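Local coordinates for protein FimX (Pseudomonas aeruginosa PAO1, PDB 3HV8) that contains an EAL domain, a barrel-like alpha/beta fold, which here holds the ligand C2E in a pocket, at residues Gly213-Leu218 with Trp240-Thr245. Sequence-based numbering, arbitrary orientation.
Sequences GLIAEL and WQAGAT
Ile215 carries the whole contact from helix 205-220. It meets Ala242, Gly243 and Ala244, which round off helix 233-242 and lead out of it. The two branches of Ile215 do different work. The CG2 methyl lies against backbone: Ile215 CG2 comes within 3.5 Å of Ala242 O and 4.1 Å of Ala244 N. Ile215 CG2 also touches Gly243 C at 4.1 Å. The other methyl meets side chains instead, with Ile215 CD1 at 3.9 Å from Ala242 CB and 4.3 Å from Ala244 CB. The torsions explain this split. CG2 stands anti to the backbone N, while CG1 stands beside it (chi1 -66°). The chain then runs extended through CG1 (chi2 171°), which carries CD1 out to the two alanine methyls. The contact is small and made by van der Waals contact, an aliphatic side chain against backbone and methyls, and the segments share no hydrogen bond.

The backbone turn at Gly243 sets the surface that Ile215 meets. Gly243 has positive phi (95°), a conformation glycine adopts readily, and leaves the helix in a Schellman motif. Its N makes a weak bond back to Trp240 O. The turn places Ala242 and Ala244 so that both their methyls reach CD1.

Further out, Arg44 NH1 bonds to Trp240 O and Ala244 O, tying down both sides of the turn. Ile215 and Ala244 also touch strand 224-227, through Ser225 and Val227. On the helix, Leu214 and Leu218 face Ile194 of strand 191-194 and Phe174 of strand 168-174. The contact thus joins two outer helices consecutive in the chain, beside strand 224-227, which connects them in sequence. Parallel strands 191-194, 224-227 and 246-247, linked by helices 205-220 and 233-242, form the repeated beta-alpha-beta crossovers of a TIM-barrel-like EAL domain.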
loop_
_atom_site.group_PDB
_atom_site.type_symbol
_atom_site.label_atom_id
_atom_site.label_comp_id
_atom_site.label_asym_id
_atom_site.label_seq_id
_atom_site.Cartn_x
_atom_site.Cartn_y
_atom_site.Cartn_z
ATOM N N GLY A 213 2.834 22.355 1.313
ATOM C CA GLY A 213 1.982 22.511 2.485
ATOM C C GLY A 213 1.429 21.196 3.013
ATOM O O GLY A 213 1.300 20.986 4.220
ATOM N N LEU A 214 1.093 20.303 2.093
ATOM C CA LEU A 214 0.549 19.001 2.453
ATOM C C LEU A 214 1.597 18.189 3.207
ATOM O O LEU A 214 1.328 17.649 4.290
ATOM C CB LEU A 214 0.121 18.277 1.186
ATOM C CG LEU A 214 -0.557 16.934 1.339
ATOM C CD1 LEU A 214 -1.810 17.099 2.178
ATOM C CD2 LEU A 214 -0.906 16.382 -0.033
ATOM N N ILE A 215 2.786 18.096 2.627
ATOM C CA ILE A 215 3.914 17.434 3.265
ATOM C C ILE A 215 4.215 18.047 4.631
ATOM O O ILE A 215 4.405 17.323 5.613
ATOM C CB ILE A 215 5.155 17.456 2.335
ATOM C CG1 ILE A 215 4.881 16.592 1.098
ATOM C CG2 ILE A 215 6.405 17.010 3.081
ATOM C CD1 ILE A 215 5.934 16.705 0.002
ATOM N N ALA A 216 4.218 19.377 4.712
ATOM C CA ALA A 216 4.553 20.023 5.968
ATOM C C ALA A 216 3.554 19.674 7.065
ATOM O O ALA A 216 3.934 19.428 8.214
ATOM C CB ALA A 216 4.629 21.526 5.782
ATOM N N GLU A 217 2.275 19.627 6.708
ATOM C CA GLU A 217 1.259 19.322 7.698
ATOM C C GLU A 217 1.289 17.860 8.153
ATOM O O GLU A 217 1.064 17.568 9.328
ATOM C CB GLU A 217 -0.136 19.720 7.217
ATOM C CG GLU A 217 -1.196 19.504 8.299
ATOM C CD GLU A 217 -0.874 20.244 9.591
ATOM O OE1 GLU A 217 -0.256 21.329 9.511
ATOM O OE2 GLU A 217 -1.235 19.750 10.685
ATOM N N LEU A 218 1.584 16.945 7.229
ATOM C CA LEU A 218 1.782 15.548 7.612
ATOM C C LEU A 218 2.915 15.410 8.625
ATOM O O LEU A 218 2.796 14.692 9.620
ATOM C CB LEU A 218 2.096 14.703 6.390
ATOM C CG LEU A 218 0.902 14.454 5.483
ATOM C CD1 LEU A 218 1.363 13.860 4.152
ATOM C CD2 LEU A 218 -0.102 13.556 6.195
ATOM N N TRP A 240 12.311 16.140 -2.897
ATOM C CA TRP A 240 13.423 16.108 -1.964
ATOM C C TRP A 240 13.542 17.446 -1.227
ATOM O O TRP A 240 13.766 17.478 -0.013
ATOM C CB TRP A 240 14.718 15.757 -2.714
ATOM C CG TRP A 240 15.787 15.151 -1.850
ATOM C CD1 TRP A 240 16.120 13.832 -1.764
ATOM C CD2 TRP A 240 16.666 15.848 -0.962
ATOM N NE1 TRP A 240 17.154 13.662 -0.875
ATOM C CE2 TRP A 240 17.507 14.885 -0.367
ATOM C CE3 TRP A 240 16.832 17.192 -0.620
ATOM C CZ2 TRP A 240 18.493 15.223 0.554
ATOM C CZ3 TRP A 240 17.810 17.526 0.299
ATOM C CH2 TRP A 240 18.626 16.545 0.877
ATOM N N GLN A 241 13.369 18.552 -1.950
ATOM C CA GLN A 241 13.427 19.871 -1.334
ATOM C C GLN A 241 12.192 20.177 -0.491
ATOM O O GLN A 241 12.271 20.923 0.486
ATOM C CB GLN A 241 13.641 20.939 -2.402
ATOM C CG GLN A 241 14.923 20.716 -3.169
ATOM C CD GLN A 241 16.166 20.849 -2.297
ATOM O OE1 GLN A 241 17.157 20.146 -2.496
ATOM N NE2 GLN A 241 16.121 21.762 -1.337
ATOM N N ALA A 242 11.058 19.586 -0.865
ATOM C CA ALA A 242 9.821 19.754 -0.106
ATOM C C ALA A 242 9.837 18.942 1.195
ATOM O O ALA A 242 8.988 19.134 2.069
ATOM C CB ALA A 242 8.614 19.394 -0.960
ATOM N N GLY A 243 10.804 18.037 1.324
ATOM C CA GLY A 243 10.991 17.293 2.560
ATOM C C GLY A 243 10.325 15.922 2.639
ATOM O O GLY A 243 10.308 15.301 3.709
ATOM N N ALA A 244 9.809 15.426 1.524
ATOM C CA ALA A 244 9.197 14.087 1.503
ATOM C C ALA A 244 10.114 13.061 2.173
ATOM O O ALA A 244 11.327 13.035 1.903
ATOM C CB ALA A 244 8.929 13.667 0.077
ATOM N N THR A 245 9.569 12.187 3.023
ATOM C CA THR A 245 10.438 11.185 3.646
ATOM C C THR A 245 10.746 9.986 2.741
ATOM O O THR A 245 11.812 9.375 2.873
ATOM C CB THR A 245 9.977 10.714 5.048
ATOM O OG1 THR A 245 8.564 10.598 5.062
ATOM C CG2 THR A 245 10.384 11.731 6.108
#